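Local coordinates for MATE family efflux transporter (PDB 6IDP), which probably exports drugs and other small molecules from the bacterial cell as a proton-coupled multidrug transporter of the MATE family, at residues G51-I56 against D131-W136; A37-L42 against L187-A192. All blocks are in the same frame, centred on the assembly; numbering follows the deposited sequence.

Contact 1 (G51-I56 against D131-W136); sequences GFTMPI and DHYWLW
Thr53 meets the edges of two aromatic rings, Tyr133 and Trp134, and its two branches, hydroxyl and methyl, divide the work. From its CB, which points at helix 124-156, the indole nitrogen NE1 of Trp134 is 4.0 Å away. One branch is the hydroxyl: Thr53 OG1 accepts a weak hydrogen bond from Trp134 NE1 at 3.4 Å, reasonably straight at 157° and close to the indole plane. The same OG1 lies in the plane of the Tyr133 ring, 3.5 Å from Tyr133 CE2. A first torsion of -44° swings OG1 beside its own backbone N, back along the chain, where it also hydrogen-bonds the carbonyl oxygen of Ala49. That stronger bond probably sets the direction of the hydroxyl hydrogen and makes the indole N-H the lesser partner. The other branch is the methyl, with Thr53 CG2 3.7 Å from Trp134 NE1 and 4.1 Å from Tyr133 CE2.

The benzo half of the indole reaches further across. Its CZ2 has Phe52 O near the ring plane at 4.1 Å, and Ile56 CG2 packs against Trp134 CZ2 at 4.3 Å. Trp134 also touches Tyr110 of helix 84-111 and Arg113, while Tyr133 meets the ring of Trp137. Thus a largely buried junction, where the chain passes from helix 44-51 into helix 54-80, is closed by side chains of helix 124-156. Packing of an interhelical link and a helix start against a neighbouring helix is part of the all-helical membrane bundle of MATE transporters, and both segments here belong to the first MatE region.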
loop_
_atom_site.group_PDB
_atom_site.type_symbol
_atom_site.label_atom_id
_atom_site.label_comp_id
_atom_site.label_asym_id
_atom_site.label_seq_id
_atom_site.Cartn_x
_atom_site.Cartn_y
_atom_site.Cartn_z
ATOM N N GLY A 51 -9.283 13.216 -11.787
ATOM C CA GLY A 51 -8.246 13.794 -10.953
ATOM C C GLY A 51 -8.734 14.212 -9.579
ATOM O O GLY A 51 -8.019 14.072 -8.588
ATOM N N PHE A 52 -9.958 14.728 -9.519
ATOM C CA PHE A 52 -10.557 15.125 -8.248
ATOM C C PHE A 52 -11.079 13.921 -7.466
ATOM O O PHE A 52 -11.576 14.068 -6.350
ATOM C CB PHE A 52 -11.694 16.128 -8.476
ATOM C CG PHE A 52 -11.227 17.514 -8.826
ATOM C CD1 PHE A 52 -10.896 18.420 -7.832
ATOM C CD2 PHE A 52 -11.135 17.916 -10.149
ATOM C CE1 PHE A 52 -10.471 19.698 -8.153
ATOM C CE2 PHE A 52 -10.712 19.191 -10.476
ATOM C CZ PHE A 52 -10.382 20.084 -9.477
ATOM N N THR A 53 -10.973 12.733 -8.053
ATOM C CA THR A 53 -11.433 11.513 -7.398
ATOM C C THR A 53 -10.263 10.804 -6.712
ATOM O O THR A 53 -10.455 9.990 -5.809
ATOM C CB THR A 53 -12.118 10.556 -8.402
ATOM O OG1 THR A 53 -13.006 11.302 -9.247
ATOM C CG2 THR A 53 -12.912 9.479 -7.674
ATOM N N MET A 54 -9.048 11.127 -7.142
ATOM C CA MET A 54 -7.839 10.559 -6.546
ATOM C C MET A 54 -7.706 10.809 -5.031
ATOM O O MET A 54 -7.379 9.881 -4.291
ATOM C CB MET A 54 -6.596 11.086 -7.271
ATOM C CG MET A 54 -6.439 10.561 -8.693
ATOM S SD MET A 54 -6.579 8.764 -8.787
ATOM C CE MET A 54 -6.105 8.471 -10.490
ATOM N N PRO A 55 -7.954 12.048 -4.557
ATOM C CA PRO A 55 -7.806 12.248 -3.108
ATOM C C PRO A 55 -8.833 11.480 -2.276
ATOM O O PRO A 55 -8.488 10.981 -1.204
ATOM C CB PRO A 55 -7.998 13.759 -2.941
ATOM C CG PRO A 55 -8.785 14.176 -4.128
ATOM C CD PRO A 55 -8.289 13.311 -5.242
ATOM N N ILE A 56 -10.068 11.383 -2.757
ATOM C CA ILE A 56 -11.096 10.648 -2.031
ATOM C C ILE A 56 -10.784 9.153 -2.073
ATOM O O ILE A 56 -11.218 8.393 -1.209
ATOM C CB ILE A 56 -12.514 10.925 -2.601
ATOM C CG1 ILE A 56 -13.575 10.767 -1.511
ATOM C CG2 ILE A 56 -12.823 10.030 -3.790
ATOM C CD1 ILE A 56 -13.444 11.770 -0.390
ATOM N N ASP A 131 -21.649 13.924 -10.152
ATOM C CA ASP A 131 -22.990 13.551 -9.701
ATOM C C ASP A 131 -23.351 12.111 -10.051
ATOM O O ASP A 131 -24.040 11.433 -9.287
ATOM C CB ASP A 131 -24.041 14.498 -10.291
ATOM C CG ASP A 131 -24.401 15.634 -9.353
ATOM O OD1 ASP A 131 -24.213 15.481 -8.128
ATOM O OD2 ASP A 131 -24.881 16.677 -9.841
ATOM N N HIS A 132 -22.884 11.641 -11.202
ATOM C CA HIS A 132 -23.165 10.272 -11.612
ATOM C C HIS A 132 -21.926 9.375 -11.540
ATOM O O HIS A 132 -22.045 8.165 -11.336
ATOM C CB HIS A 132 -23.759 10.246 -13.025
ATOM C CG HIS A 132 -22.896 10.896 -14.060
ATOM N ND1 HIS A 132 -21.908 10.215 -14.737
ATOM C CD2 HIS A 132 -22.878 12.162 -14.541
ATOM C CE1 HIS A 132 -21.315 11.035 -15.588
ATOM N NE2 HIS A 132 -21.886 12.222 -15.488
ATOM N N TYR A 133 -20.740 9.958 -11.690
ATOM C CA TYR A 133 -19.517 9.159 -11.672
ATOM C C TYR A 133 -19.234 8.564 -10.295
ATOM O O TYR A 133 -18.843 7.404 -10.192
ATOM C CB TYR A 133 -18.311 9.984 -12.136
ATOM C CG TYR A 133 -17.010 9.212 -12.078
ATOM C CD1 TYR A 133 -16.890 7.971 -12.690
ATOM C CD2 TYR A 133 -15.903 9.721 -11.410
ATOM C CE1 TYR A 133 -15.708 7.256 -12.637
ATOM C CE2 TYR A 133 -14.713 9.013 -11.354
ATOM C CZ TYR A 133 -14.623 7.783 -11.971
ATOM O OH TYR A 133 -13.446 7.073 -11.922
ATOM N N TRP A 134 -19.437 9.350 -9.241
ATOM C CA TRP A 134 -19.137 8.881 -7.889
ATOM C C TRP A 134 -20.097 7.791 -7.428
ATOM O O TRP A 134 -19.755 6.994 -6.558
ATOM C CB TRP A 134 -19.152 10.043 -6.891
ATOM C CG TRP A 134 -17.865 10.811 -6.858
ATOM C CD1 TRP A 134 -16.897 10.826 -7.818
ATOM C CD2 TRP A 134 -17.398 11.666 -5.805
ATOM N NE1 TRP A 134 -15.862 11.642 -7.434
ATOM C CE2 TRP A 134 -16.145 12.171 -6.203
ATOM C CE3 TRP A 134 -17.921 12.059 -4.568
ATOM C CZ2 TRP A 134 -15.405 13.045 -5.409
ATOM C CZ3 TRP A 134 -17.184 12.927 -3.781
ATOM C CH2 TRP A 134 -15.941 13.411 -4.205
ATOM N N LEU A 135 -21.293 7.759 -8.003
ATOM C CA LEU A 135 -22.229 6.675 -7.726
ATOM C C LEU A 135 -21.599 5.341 -8.102
ATOM O O LEU A 135 -21.490 4.433 -7.273
ATOM C CB LEU A 135 -23.542 6.880 -8.484
ATOM C CG LEU A 135 -24.421 8.016 -7.960
ATOM C CD1 LEU A 135 -25.655 8.198 -8.829
ATOM C CD2 LEU A 135 -24.812 7.748 -6.515
ATOM N N TRP A 136 -21.167 5.236 -9.355
ATOM C CA TRP A 136 -20.506 4.030 -9.833
ATOM C C TRP A 136 -19.154 3.824 -9.162
ATOM O O TRP A 136 -18.792 2.699 -8.811
ATOM C CB TRP A 136 -20.327 4.086 -11.350
ATOM C CG TRP A 136 -21.615 4.122 -12.113
ATOM C CD1 TRP A 136 -22.193 5.215 -12.693
ATOM C CD2 TRP A 136 -22.485 3.017 -12.385
ATOM N NE1 TRP A 136 -23.368 4.857 -13.308
ATOM C CE2 TRP A 136 -23.570 3.513 -13.134
ATOM C CE3 TRP A 136 -22.452 1.656 -12.066
ATOM C CZ2 TRP A 136 -24.611 2.697 -13.568
ATOM C CZ3 TRP A 136 -23.486 0.847 -12.502
ATOM C CH2 TRP A 136 -24.550 1.369 -13.243
#

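Contact 2 (A37-L42 against L187-A192); sequences AFIGQL and LGIDGA
The flat group in this contact is the peptide joining Gly188 to Ile189, and one of its faces receives the CD1 methyl of Leu42. This methyl sits above the amide plane, 3.6 Å from Ile189 N and 3.8 Å from Gly188 C. The setting is the all-helical membrane bundle of a MATE transporter: the turn that follows helix 5-39 packs on the start of helix 189-213. The side chains that meet are all apolar, and one of them also rests on backbone. Gly188 has a positive phi (62°), as glycine readily adopts, and its backbone forms part of the surface under Leu42.

Two isoleucines extend the patch, their side chains meeting at about a right angle. Ile189 carries CG1 anti to its backbone N (chi1 -168°), which sends CD1 toward the other segment, where it touches both Ile39 CG2 and Leu42 CD1, each 4.1 Å from Ile189 CD1. Ile39 uses its two branches separately, one for Ile189 and one for the next helical turn. Around this, Leu42 also rests on Ile182 of helix 161-184, and Ile189 touches Ile129 and Tyr133 of helix 124-156, so four helices converge here. On the second branch of Ile39, methyl meets methyl: Ile39 CD1 lies 3.7 Å from Ala192 CB.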
loop_
_atom_site.group_PDB
_atom_site.type_symbol
_atom_site.label_atom_id
_atom_site.label_comp_id
_atom_site.label_asym_id
_atom_site.label_seq_id
_atom_site.Cartn_x
_atom_site.Cartn_y
_atom_site.Cartn_z
ATOM N N ALA A 37 -4.529 5.112 -19.683
ATOM C CA ALA A 37 -4.427 5.408 -21.107
ATOM C C ALA A 37 -5.808 5.469 -21.753
ATOM O O ALA A 37 -6.046 6.280 -22.649
ATOM C CB ALA A 37 -3.560 4.372 -21.804
ATOM N N PHE A 38 -6.712 4.607 -21.295
ATOM C CA PHE A 38 -8.082 4.586 -21.799
ATOM C C PHE A 38 -8.828 5.864 -21.420
ATOM O O PHE A 38 -9.512 6.465 -22.251
ATOM C CB PHE A 38 -8.833 3.362 -21.270
ATOM C CG PHE A 38 -8.469 2.077 -21.961
ATOM C CD1 PHE A 38 -8.047 2.078 -23.281
ATOM C CD2 PHE A 38 -8.552 0.867 -21.291
ATOM C CE1 PHE A 38 -7.714 0.895 -23.919
ATOM C CE2 PHE A 38 -8.221 -0.317 -21.923
ATOM C CZ PHE A 38 -7.802 -0.302 -23.238
ATOM N N ILE A 39 -8.687 6.275 -20.164
ATOM C CA ILE A 39 -9.314 7.499 -19.680
ATOM C C ILE A 39 -8.704 8.726 -20.365
ATOM O O ILE A 39 -9.343 9.773 -20.474
ATOM C CB ILE A 39 -9.177 7.635 -18.149
ATOM C CG1 ILE A 39 -9.490 6.304 -17.465
ATOM C CG2 ILE A 39 -10.099 8.720 -17.615
ATOM C CD1 ILE A 39 -10.917 5.840 -17.663
ATOM N N GLY A 40 -7.471 8.581 -20.843
ATOM C CA GLY A 40 -6.768 9.668 -21.504
ATOM C C GLY A 40 -7.411 10.161 -22.788
ATOM O O GLY A 40 -7.107 11.261 -23.255
ATOM N N GLN A 41 -8.299 9.355 -23.359
ATOM C CA GLN A 41 -8.956 9.697 -24.616
ATOM C C GLN A 41 -10.356 10.265 -24.400
ATOM O O GLN A 41 -11.040 10.631 -25.355
ATOM C CB GLN A 41 -9.033 8.465 -25.522
ATOM C CG GLN A 41 -7.683 7.880 -25.896
ATOM C CD GLN A 41 -7.733 6.376 -26.070
ATOM O OE1 GLN A 41 -8.303 5.665 -25.243
ATOM N NE2 GLN A 41 -7.141 5.883 -27.151
ATOM N N LEU A 42 -10.778 10.332 -23.142
ATOM C CA LEU A 42 -12.120 10.794 -22.810
ATOM C C LEU A 42 -12.261 12.301 -22.983
ATOM O O LEU A 42 -13.232 12.778 -23.571
ATOM C CB LEU A 42 -12.485 10.395 -21.379
ATOM C CG LEU A 42 -12.516 8.893 -21.087
ATOM C CD1 LEU A 42 -13.151 8.619 -19.730
ATOM C CD2 LEU A 42 -13.248 8.145 -22.191
ATOM N N LEU A 187 -20.056 4.488 -22.175
ATOM C CA LEU A 187 -20.312 4.896 -20.801
ATOM C C LEU A 187 -19.198 5.819 -20.322
ATOM O O LEU A 187 -19.374 6.595 -19.380
ATOM C CB LEU A 187 -20.438 3.671 -19.893
ATOM C CG LEU A 187 -21.507 2.685 -20.372
ATOM C CD1 LEU A 187 -21.573 1.446 -19.493
ATOM C CD2 LEU A 187 -22.862 3.376 -20.435
ATOM N N GLY A 188 -18.052 5.727 -20.991
ATOM C CA GLY A 188 -16.930 6.612 -20.745
ATOM C C GLY A 188 -16.353 6.523 -19.349
ATOM O O GLY A 188 -15.811 5.491 -18.948
ATOM N N ILE A 189 -16.472 7.620 -18.608
ATOM C CA ILE A 189 -15.911 7.702 -17.268
ATOM C C ILE A 189 -16.621 6.718 -16.330
ATOM O O ILE A 189 -15.987 6.109 -15.469
ATOM C CB ILE A 189 -15.989 9.157 -16.724
ATOM C CG1 ILE A 189 -15.143 9.319 -15.460
ATOM C CG2 ILE A 189 -17.437 9.608 -16.516
ATOM C CD1 ILE A 189 -13.657 9.157 -15.700
ATOM N N ASP A 190 -17.925 6.534 -16.520
ATOM C CA ASP A 190 -18.677 5.585 -15.707
ATOM C C ASP A 190 -18.299 4.151 -16.064
ATOM O O ASP A 190 -18.285 3.275 -15.202
ATOM C CB ASP A 190 -20.186 5.791 -15.881
ATOM C CG ASP A 190 -20.663 7.117 -15.318
ATOM O OD1 ASP A 190 -19.885 7.774 -14.597
ATOM O OD2 ASP A 190 -21.822 7.497 -15.590
ATOM N N GLY A 191 -17.984 3.926 -17.336
ATOM C CA GLY A 191 -17.636 2.604 -17.823
ATOM C C GLY A 191 -16.435 1.983 -17.135
ATOM O O GLY A 191 -16.395 0.772 -16.918
ATOM N N ALA A 192 -15.454 2.814 -16.789
ATOM C CA ALA A 192 -14.257 2.341 -16.106
ATOM C C ALA A 192 -14.597 1.809 -14.717
ATOM O O ALA A 192 -14.071 0.781 -14.290
ATOM C CB ALA A 192 -13.228 3.454 -16.007
#

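Starting at the N terminus, the chain runs through helix 5-39 and reaches the first segment of contact 2, then turns through helix 44-51 into the first segment of contact 1. Helices 54-80, 84-111 and 113-119 follow before helix 124-156 returns to close contact 1. Helix 161-184 and the turn after it then close contact 2, so the larger loop encloses the smaller one completely and the two do not cross. The contacts, about 13 Å apart between centres, meet directly where His132 ND1 and Asp190 OD2 form a probable hydrogen bond. Helix 124-156 thereby ties the beginning of helix 54-80 to helix 189-213, which in turn packs on the end of helix 5-39.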